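Local coordinates for protein Endonuclease/exonuclease/phosphatase (Beutenbergia cavernae DSM 12333, PDB 4RUW) that is of uncharacterised function but belongs to the endonuclease/exonuclease/phosphatase family, joining a DNase I-like alpha/beta domain to an immunoglobulin-like beta-sandwich domain, at residues A[81-86]-A[312-317]; A[238-243]-A[295-300]; A[266-271]-A[364-369]. One frame throughout, in Å; residues are numbered along the deposited sequence. Where two conformers were deposited one is given.

Contact 1 (A[81-86]-A[312-317])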
loop_
_atom_site.group_PDB
_atom_site.type_symbol
_atom_site.label_atom_id
_atom_site.label_comp_id
_atom_site.label_asym_id
_atom_site.label_seq_id
_atom_site.Cartn_x
_atom_site.Cartn_y
_atom_site.Cartn_z
ATOM N N ALA A 81 -8.205 -0.944 19.781
ATOM C CA ALA A 81 -8.388 0.484 19.977
ATOM C C ALA A 81 -7.215 1.122 20.711
ATOM O O ALA A 81 -6.831 2.242 20.411
ATOM C CB ALA A 81 -9.685 0.750 20.710
ATOM N N ALA A 82 -6.653 0.411 21.684
ATOM C CA ALA A 82 -5.543 0.963 22.460
ATOM C C ALA A 82 -4.315 1.195 21.576
ATOM O O ALA A 82 -3.590 2.170 21.755
ATOM C CB ALA A 82 -5.200 0.066 23.643
ATOM N N VAL A 83 -4.087 0.308 20.613
ATOM C CA VAL A 83 -2.979 0.488 19.681
ATOM C C VAL A 83 -3.227 1.702 18.782
ATOM O O VAL A 83 -2.344 2.547 18.606
ATOM C CB VAL A 83 -2.740 -0.769 18.826
ATOM C CG1 VAL A 83 -1.787 -0.466 17.675
ATOM C CG2 VAL A 83 -2.199 -1.903 19.692
ATOM N N ILE A 84 -4.429 1.799 18.218
ATOM C CA ILE A 84 -4.778 2.959 17.405
ATOM C C ILE A 84 -4.613 4.259 18.200
ATOM O O ILE A 84 -4.025 5.216 17.713
ATOM C CB ILE A 84 -6.197 2.835 16.818
ATOM C CG1 ILE A 84 -6.285 1.610 15.897
ATOM C CG2 ILE A 84 -6.590 4.116 16.095
ATOM C CD1 ILE A 84 -7.699 1.224 15.494
ATOM N N ARG A 85 -5.113 4.276 19.433
ATOM C CA ARG A 85 -5.014 5.449 20.294
ATOM C C ARG A 85 -3.560 5.864 20.509
ATOM O O ARG A 85 -3.227 7.047 20.447
ATOM C CB ARG A 85 -5.676 5.127 21.638
ATOM C CG ARG A 85 -5.813 6.277 22.609
ATOM C CD ARG A 85 -6.551 5.819 23.888
ATOM N NE ARG A 85 -7.880 5.271 23.595
ATOM C CZ ARG A 85 -8.248 4.009 23.808
ATOM N NH1 ARG A 85 -7.404 3.138 24.347
ATOM N NH2 ARG A 85 -9.474 3.614 23.484
ATOM N N ALA A 86 -2.695 4.887 20.751
ATOM C CA ALA A 86 -1.285 5.158 21.007
ATOM C C ALA A 86 -0.578 5.694 19.766
ATOM O O ALA A 86 0.272 6.571 19.864
ATOM C CB ALA A 86 -0.591 3.908 21.510
ATOM N N SER A 312 3.658 -1.093 13.900
ATOM C CA SER A 312 3.258 -0.888 15.280
ATOM C C SER A 312 3.653 -2.068 16.144
ATOM O O SER A 312 3.248 -3.207 15.884
ATOM C CB SER A 312 1.760 -0.654 15.389
ATOM O OG SER A 312 1.427 -0.317 16.719
ATOM N N LEU A 313 4.441 -1.785 17.178
ATOM C CA LEU A 313 4.866 -2.797 18.135
ATOM C C LEU A 313 4.385 -2.447 19.550
ATOM O O LEU A 313 4.890 -2.980 20.537
ATOM C CB LEU A 313 6.386 -2.982 18.096
ATOM C CG LEU A 313 6.960 -3.388 16.733
ATOM C CD1 LEU A 313 8.479 -3.436 16.789
ATOM C CD2 LEU A 313 6.417 -4.730 16.283
ATOM N N VAL A 314 3.395 -1.565 19.636
ATOM C CA VAL A 314 2.751 -1.241 20.913
ATOM C C VAL A 314 2.196 -2.508 21.585
ATOM O O VAL A 314 2.361 -2.718 22.791
ATOM C CB VAL A 314 1.620 -0.190 20.703
ATOM C CG1 VAL A 314 0.893 0.098 22.002
ATOM C CG2 VAL A 314 2.191 1.095 20.120
ATOM N N ASP A 315 1.545 -3.351 20.797
ATOM C CA ASP A 315 0.960 -4.596 21.290
ATOM C C ASP A 315 0.934 -5.529 20.096
ATOM O O ASP A 315 -0.112 -5.750 19.478
ATOM C CB ASP A 315 -0.461 -4.341 21.793
ATOM C CG ASP A 315 -1.009 -5.471 22.648
ATOM O OD1 ASP A 315 -0.325 -6.498 22.845
ATOM O OD2 ASP A 315 -2.142 -5.307 23.136
ATOM N N ARG A 316 2.107 -6.041 19.736
ATOM C CA ARG A 316 2.262 -6.726 18.461
ATOM C C ARG A 316 1.372 -7.962 18.313
ATOM O O ARG A 316 0.979 -8.307 17.202
ATOM C CB ARG A 316 3.729 -7.074 18.195
ATOM C CG ARG A 316 4.254 -8.244 19.002
ATOM C CD ARG A 316 5.772 -8.347 18.904
ATOM N NE ARG A 316 6.410 -7.210 19.562
ATOM C CZ ARG A 316 7.699 -6.907 19.458
ATOM N NH1 ARG A 316 8.498 -7.647 18.701
ATOM N NH2 ARG A 316 8.188 -5.857 20.101
ATOM N N PHE A 317 1.035 -8.613 19.425
ATOM C CA PHE A 317 0.238 -9.834 19.351
ATOM C C PHE A 317 -1.266 -9.594 19.381
ATOM O O PHE A 317 -2.039 -10.537 19.499
ATOM C CB PHE A 317 0.689 -10.855 20.400
ATOM C CG PHE A 317 2.105 -11.310 20.194
ATOM C CD1 PHE A 317 2.456 -11.977 19.029
ATOM C CD2 PHE A 317 3.087 -11.056 21.135
ATOM C CE1 PHE A 317 3.752 -12.387 18.810
ATOM C CE2 PHE A 317 4.391 -11.468 20.919
ATOM C CZ PHE A 317 4.720 -12.128 19.752
#

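Contact 2 (A[238-243]-A[295-300])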
loop_
_atom_site.group_PDB
_atom_site.type_symbol
_atom_site.label_atom_id
_atom_site.label_comp_id
_atom_site.label_asym_id
_atom_site.label_seq_id
_atom_site.Cartn_x
_atom_site.Cartn_y
_atom_site.Cartn_z
ATOM N N ILE A 238 -0.071 -9.240 -1.573
ATOM C CA ILE A 238 0.992 -9.498 -2.534
ATOM C C ILE A 238 2.307 -9.007 -1.965
ATOM O O ILE A 238 2.345 -7.975 -1.294
ATOM C CB ILE A 238 0.715 -8.816 -3.912
ATOM C CG1 ILE A 238 0.618 -7.289 -3.780
ATOM C CG2 ILE A 238 -0.530 -9.406 -4.546
ATOM C CD1 ILE A 238 0.492 -6.572 -5.125
ATOM N N TRP A 239 3.378 -9.752 -2.216
ATOM C CA TRP A 239 4.717 -9.222 -2.013
ATOM C C TRP A 239 5.011 -8.215 -3.123
ATOM O O TRP A 239 4.246 -8.087 -4.082
ATOM C CB TRP A 239 5.763 -10.312 -2.135
ATOM C CG TRP A 239 5.712 -11.452 -1.174
ATOM C CD1 TRP A 239 4.771 -11.725 -0.216
ATOM C CD2 TRP A 239 6.697 -12.480 -1.084
ATOM N NE1 TRP A 239 5.122 -12.883 0.462
ATOM C CE2 TRP A 239 6.300 -13.359 -0.059
ATOM C CE3 TRP A 239 7.878 -12.745 -1.788
ATOM C CZ2 TRP A 239 7.044 -14.487 0.283
ATOM C CZ3 TRP A 239 8.613 -13.854 -1.454
ATOM C CH2 TRP A 239 8.195 -14.718 -0.429
ATOM N N THR A 240 6.145 -7.531 -3.030
ATOM C CA THR A 240 6.558 -6.663 -4.123
ATOM C C THR A 240 7.200 -7.433 -5.277
ATOM O O THR A 240 7.256 -6.917 -6.398
ATOM C CB THR A 240 7.522 -5.560 -3.668
ATOM O OG1 THR A 240 8.665 -6.167 -3.063
ATOM C CG2 THR A 240 6.847 -4.628 -2.675
ATOM N N THR A 241 7.671 -8.653 -5.015
ATOM C CA THR A 241 8.328 -9.453 -6.044
ATOM C C THR A 241 7.725 -10.855 -6.086
ATOM O O THR A 241 7.130 -11.321 -5.107
ATOM C CB THR A 241 9.848 -9.579 -5.812
ATOM O OG1 THR A 241 10.098 -10.123 -4.509
ATOM C CG2 THR A 241 10.540 -8.236 -5.970
ATOM N N ASP A 242 7.887 -11.528 -7.217
ATOM C CA ASP A 242 7.312 -12.852 -7.406
ATOM C C ASP A 242 7.754 -13.808 -6.299
ATOM O O ASP A 242 8.935 -13.873 -5.951
ATOM C CB ASP A 242 7.743 -13.428 -8.752
ATOM C CG ASP A 242 7.191 -12.653 -9.938
ATOM O OD1 ASP A 242 6.239 -11.852 -9.779
ATOM O OD2 ASP A 242 7.711 -12.864 -11.055
ATOM N N VAL A 243 6.805 -14.566 -5.759
ATOM C CA VAL A 243 7.123 -15.559 -4.744
ATOM C C VAL A 243 7.835 -16.721 -5.429
ATOM O O VAL A 243 7.268 -17.352 -6.310
ATOM C CB VAL A 243 5.838 -16.055 -4.049
ATOM C CG1 VAL A 243 6.150 -17.163 -3.059
ATOM C CG2 VAL A 243 5.132 -14.904 -3.351
ATOM N N ILE A 295 2.894 -7.289 3.184
ATOM C CA ILE A 295 1.738 -7.403 2.296
ATOM C C ILE A 295 0.660 -6.371 2.609
ATOM O O ILE A 295 -0.380 -6.343 1.936
ATOM C CB ILE A 295 1.140 -8.842 2.308
ATOM C CG1 ILE A 295 0.668 -9.230 3.712
ATOM C CG2 ILE A 295 2.141 -9.863 1.753
ATOM C CD1 ILE A 295 -0.096 -10.542 3.746
ATOM N N ASP A 296 0.902 -5.541 3.620
ATOM C CA ASP A 296 0.030 -4.425 3.975
ATOM C C ASP A 296 0.786 -3.164 3.586
ATOM O O ASP A 296 1.951 -3.021 3.939
ATOM C CB ASP A 296 -0.227 -4.412 5.475
ATOM C CG ASP A 296 -1.002 -5.632 5.962
ATOM O OD1 ASP A 296 -0.388 -6.687 6.245
ATOM O OD2 ASP A 296 -2.240 -5.527 6.106
ATOM N N TYR A 297 0.130 -2.272 2.841
ATOM C CA TYR A 297 0.809 -1.148 2.223
ATOM C C TYR A 297 0.071 0.164 2.444
ATOM O O TYR A 297 -1.157 0.190 2.599
ATOM C CB TYR A 297 0.873 -1.348 0.705
ATOM C CG TYR A 297 1.676 -2.522 0.207
ATOM C CD1 TYR A 297 2.994 -2.364 -0.198
ATOM C CD2 TYR A 297 1.104 -3.779 0.092
ATOM C CE1 TYR A 297 3.725 -3.423 -0.686
ATOM C CE2 TYR A 297 1.826 -4.846 -0.400
ATOM C CZ TYR A 297 3.141 -4.663 -0.784
ATOM O OH TYR A 297 3.877 -5.704 -1.295
ATOM N N VAL A 298 0.826 1.258 2.379
ATOM C CA VAL A 298 0.271 2.587 2.171
ATOM C C VAL A 298 0.942 3.167 0.936
ATOM O O VAL A 298 2.156 3.397 0.940
ATOM C CB VAL A 298 0.489 3.510 3.397
ATOM C CG1 VAL A 298 -0.055 4.902 3.100
ATOM C CG2 VAL A 298 -0.165 2.909 4.627
ATOM N N PHE A 299 0.162 3.368 -0.119
ATOM C CA PHE A 299 0.630 4.020 -1.336
ATOM C C PHE A 299 0.125 5.455 -1.357
ATOM O O PHE A 299 -0.991 5.727 -0.904
ATOM C CB PHE A 299 0.116 3.281 -2.578
ATOM C CG PHE A 299 0.848 2.000 -2.869
ATOM C CD1 PHE A 299 2.010 2.017 -3.632
ATOM C CD2 PHE A 299 0.383 0.781 -2.393
ATOM C CE1 PHE A 299 2.703 0.854 -3.913
ATOM C CE2 PHE A 299 1.080 -0.394 -2.673
ATOM C CZ PHE A 299 2.243 -0.349 -3.425
ATOM N N ALA A 300 0.939 6.370 -1.876
ATOM C CA ALA A 300 0.557 7.783 -1.918
ATOM C C ALA A 300 0.792 8.355 -3.313
ATOM O O ALA A 300 1.686 7.910 -4.034
ATOM C CB ALA A 300 1.318 8.592 -0.872
#

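Contact 3 (A[266-271]-A[364-369])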
loop_
_atom_site.group_PDB
_atom_site.type_symbol
_atom_site.label_atom_id
_atom_site.label_comp_id
_atom_site.label_asym_id
_atom_site.label_seq_id
_atom_site.Cartn_x
_atom_site.Cartn_y
_atom_site.Cartn_z
ATOM N N THR A 266 4.983 3.881 0.193
ATOM C CA THR A 266 5.557 4.844 1.122
ATOM C C THR A 266 6.602 4.221 2.049
ATOM O O THR A 266 7.647 4.819 2.278
ATOM C CB THR A 266 4.489 5.621 1.920
ATOM O OG1 THR A 266 3.729 4.725 2.736
ATOM C CG2 THR A 266 3.560 6.395 0.963
ATOM N N TRP A 267 6.338 3.009 2.539
ATOM C CA TRP A 267 7.303 2.337 3.397
ATOM C C TRP A 267 8.673 2.271 2.734
ATOM O O TRP A 267 9.700 2.580 3.342
ATOM C CB TRP A 267 6.834 0.916 3.715
ATOM C CG TRP A 267 7.807 0.199 4.616
ATOM C CD1 TRP A 267 8.904 -0.537 4.238
ATOM C CD2 TRP A 267 7.788 0.186 6.052
ATOM N NE1 TRP A 267 9.555 -1.014 5.357
ATOM C CE2 TRP A 267 8.894 -0.583 6.475
ATOM C CE3 TRP A 267 6.935 0.738 7.011
ATOM C CZ2 TRP A 267 9.173 -0.794 7.824
ATOM C CZ3 TRP A 267 7.208 0.510 8.346
ATOM C CH2 TRP A 267 8.312 -0.249 8.741
ATOM N N ARG A 268 8.680 1.864 1.470
ATOM C CA ARG A 268 9.904 1.609 0.743
ATOM C C ARG A 268 10.687 2.888 0.423
ATOM O O ARG A 268 11.870 2.822 0.104
ATOM C CB ARG A 268 9.510 0.863 -0.525
ATOM C CG ARG A 268 10.604 0.272 -1.334
ATOM C CD ARG A 268 9.971 -0.487 -2.489
ATOM N NE ARG A 268 10.965 -1.296 -3.152
ATOM C CZ ARG A 268 10.682 -2.300 -3.968
ATOM N NH1 ARG A 268 9.414 -2.608 -4.251
ATOM N NH2 ARG A 268 11.680 -2.974 -4.517
ATOM N N GLN A 269 10.044 4.050 0.516
ATOM C CA GLN A 269 10.747 5.314 0.312
ATOM C C GLN A 269 11.657 5.635 1.494
ATOM O O GLN A 269 12.715 6.236 1.311
ATOM C CB GLN A 269 9.772 6.481 0.125
ATOM C CG GLN A 269 8.702 6.293 -0.931
ATOM C CD GLN A 269 9.262 5.897 -2.279
ATOM O OE1 GLN A 269 10.013 6.644 -2.898
ATOM N NE2 GLN A 269 8.883 4.712 -2.746
ATOM N N VAL A 270 11.237 5.255 2.703
ATOM C CA VAL A 270 11.918 5.704 3.914
ATOM C C VAL A 270 12.555 4.590 4.734
ATOM O O VAL A 270 13.385 4.871 5.594
ATOM C CB VAL A 270 10.991 6.530 4.847
ATOM C CG1 VAL A 270 10.706 7.903 4.256
ATOM C CG2 VAL A 270 9.713 5.769 5.181
ATOM N N ASN A 271 12.171 3.338 4.492
ATOM C CA ASN A 271 12.630 2.201 5.296
ATOM C C ASN A 271 13.037 1.055 4.387
ATOM O O ASN A 271 12.611 0.986 3.236
ATOM C CB ASN A 271 11.504 1.679 6.193
ATOM C CG ASN A 271 11.067 2.675 7.260
ATOM O OD1 ASN A 271 11.873 3.413 7.817
ATOM N ND2 ASN A 271 9.775 2.673 7.570
ATOM N N SER A 364 12.636 9.066 -7.498
ATOM C CA SER A 364 12.609 7.858 -6.687
ATOM C C SER A 364 12.906 6.666 -7.593
ATOM O O SER A 364 12.190 6.433 -8.573
ATOM C CB SER A 364 11.239 7.688 -6.027
ATOM O OG SER A 364 11.142 6.429 -5.372
ATOM N N VAL A 365 13.966 5.930 -7.282
ATOM C CA VAL A 365 14.444 4.866 -8.144
ATOM C C VAL A 365 14.436 3.574 -7.356
ATOM O O VAL A 365 14.981 3.493 -6.246
ATOM C CB VAL A 365 15.851 5.162 -8.680
ATOM C CG1 VAL A 365 16.307 4.061 -9.624
ATOM C CG2 VAL A 365 15.856 6.489 -9.387
ATOM N N CYS A 366 13.845 2.551 -7.954
ATOM C CA CYS A 366 13.636 1.303 -7.256
ATOM C C CYS A 366 14.054 0.103 -8.086
ATOM O O CYS A 366 13.562 -0.091 -9.199
ATOM C CB CYS A 366 12.163 1.178 -6.889
ATOM S SG CYS A 366 11.722 -0.447 -6.321
ATOM N N LYS A 367 14.973 -0.689 -7.540
ATOM C CA LYS A 367 15.296 -1.994 -8.098
ATOM C C LYS A 367 14.335 -2.996 -7.463
ATOM O O LYS A 367 14.387 -3.240 -6.254
ATOM C CB LYS A 367 16.740 -2.391 -7.792
ATOM C CG LYS A 367 17.056 -3.822 -8.214
ATOM C CD LYS A 367 18.477 -4.229 -7.859
ATOM C CE LYS A 367 18.704 -5.707 -8.118
ATOM N NZ LYS A 367 20.075 -6.143 -7.723
ATOM N N ASN A 368 13.444 -3.559 -8.270
ATOM C CA ASN A 368 12.443 -4.474 -7.745
ATOM C C ASN A 368 12.762 -5.895 -8.163
ATOM O O ASN A 368 12.046 -6.513 -8.948
ATOM C CB ASN A 368 11.041 -4.067 -8.187
ATOM C CG ASN A 368 9.972 -4.634 -7.285
ATOM O OD1 ASN A 368 10.153 -4.701 -6.067
ATOM N ND2 ASN A 368 8.868 -5.073 -7.873
ATOM N N ARG A 369 13.867 -6.392 -7.628
ATOM C CA ARG A 369 14.470 -7.625 -8.091
ATOM C C ARG A 369 15.259 -8.201 -6.927
ATOM O O ARG A 369 15.964 -7.470 -6.231
ATOM C CB ARG A 369 15.391 -7.266 -9.257
ATOM C CG ARG A 369 16.079 -8.382 -9.983
ATOM C CD ARG A 369 16.799 -7.781 -11.187
ATOM N NE ARG A 369 17.735 -8.709 -11.804
ATOM C CZ ARG A 369 17.559 -9.275 -12.992
ATOM N NH1 ARG A 369 16.470 -9.009 -13.702
ATOM N NH2 ARG A 369 18.474 -10.110 -13.472
HETATM O O HOH W 1 8.997 4.744 -6.205
#

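Contact 1 (A[81-86]-A[312-317])
Val83, on helix 77-87, faces Val314 in the loop that follows strand 304-311, and the two valines carry most of the contact. Their backbones come close, with 6.1 Å between Val83 CA and Val314 CA, yet the side chains do not meet head-on. Val83 instead uses its two methyls separately. CG1, anti to the backbone N (chi1 168°), reaches along the loop to Ser312, where it lies 3.4 Å from the hydroxyl OG. CG2, anti to the carbonyl carbon, points to the residue after Val314 in the loop and packs on the aliphatic part of Asp315, 3.7 Å from its CB, with the two side chains crossing at about a right angle. Val314 meets this methyl through its CB, 4.3 Å from Val83 CG2.

The methyls of Val314 are directed instead at Ala86, one helical turn beyond Val83. Ala86 CB stands 4.1 Å from Val314 CG1 and 4.2 Å from Val314 CG2, so the small alanine meets both branches almost equally. Val83 also touches Met59 and Trp61 of strand 55-62, which ties this face of the helix to the sheet whose edge strand, 304-311, leads into the loop. Leu118 of helix 110-118 meets Ala81, Ile84 and Arg85 on the same helix.

No hydrogen bond or salt bridge joins residues 81-86 to 312-317. The polar groups of the loop find partners just beyond: Ser312 OG bonds to Glu87, and the carboxylate of Asp315 forms a salt bridge with Arg79, so a patch held by dispersion is flanked, toward each end of the helix, by a polar tie to the same loop.

Contact 2 (A[238-243]-A[295-300])
The hydroxyl of Tyr297 donates a hydrogen bond to the backbone carbonyl of Ile238, with 2.7 Å between Tyr297 OH and Ile238 O. The donor approaches at a C=O...O angle of 135° and is tilted 32° from the carbonyl plane. Ile238 O lies at the ring edge, near its plane, on the CE2 side, 3.3 Å from Tyr297 CE2. The methyl of Thr240 occupies the edge as well, on the CE1 side: Thr240 CG2 is 3.4 Å from Tyr297 OH. Next to this pair, Ile295 CG2 touches the rim of the indole, 3.8 Å from Trp239 CD1. With chi1 at 61°, CG2 lies anti to the Ile295 carbonyl carbon and is the branch that meets both Ile238 O and the indole.

Strand 296-300 runs between strands 230-233 and 264-265 in one of the two mixed sheets of the DNase I-like alpha/beta sandwich, and residues 238-243 form part of the loop that leads from strand 230-233 to helix 251-260. Tyr297 is bound through its backbone to Gly234, and its ring also touches Gln255 and Asp265. Within the loop itself, Val243 CG2 lies over one face of the Trp239 indole, 3.6 Å above the plane. Further out, Thr241 OG1 bonds to Gln371. Asp296 points to the other side of the strand, where OD1 is hydrogen-bonded to Thr278 and His321.

Contact 3 (A[266-271]-A[364-369])
This is a buried, mostly polar interface between domains, in which Arg268 and Gln269 of the short, weakly bonded helix 266-270 reach strand 364-367 and the turn after it; the short helix and strand segments run almost perpendicular (96°). Arg268 has its side chain extended from CG to NE, which carries the guanidinium to Asn368. It grips that amide end-on: NH1 at 2.9 Å and NH2 at 2.8 Å both donate to Asn368 OD1, which lies in the guanidinium plane. Both bonds are bent, with N-H...O angles of 140° (NH1) and 146° (NH2), as expected when two nitrogens share one acceptor. They come from the same face of the amide, NH2 modestly tilted and NH1 well above the carbonyl plane. Asn368 ND2 is held in turn by the carbonyl of Thr240. Cys366 SG sits over one guanidinium face, offset toward its rim, but its position is doubtful since the cysteine was modelled in two conformers.

Gln269 bends at chi2, bringing its amide to Ser364. Ser364 OG donates to Gln269 OE1 over 2.7 Å, in the carbonyl plane and on a lone pair. The same hydroxyl accepts from a water 2.9 Å from Ser364 OG, which Gln269 NE2 reaches only weakly.

Cys366 forms a disulfide with Cys404, whose backbone is hydrogen-bonded to the backbone of Arg268. The receiving strand belongs to one of the two four-stranded antiparallel sheets that make up the beta-sandwich of the immunoglobulin-like domain, here docked against the DNase I-like fold.

Overall arrangement
Contacts 2 and 3 form one continuous region, their centres 11 Å apart. Helix 266-270 starts beside strand 296-300, with Thr266 OG1 2.7 Å from Val298 O, and Thr240 packs on the arginine of contact 3, its CB 3.6 Å from Arg268 NH1. The loop of contact 2 thereby lies against the interdomain junction. Contact 1 is apart from both: its centre is 22 Å from that of contact 2 and 26 Å from that of contact 3, with nearest atoms about 10 and 7 Å away. Its helix packs on, and its loop follows the edge strand of, the other mixed sheet of the DNase I-like domain. The zinc ion is bound by His98, Asp100, His107 and His137, none of them in these segments.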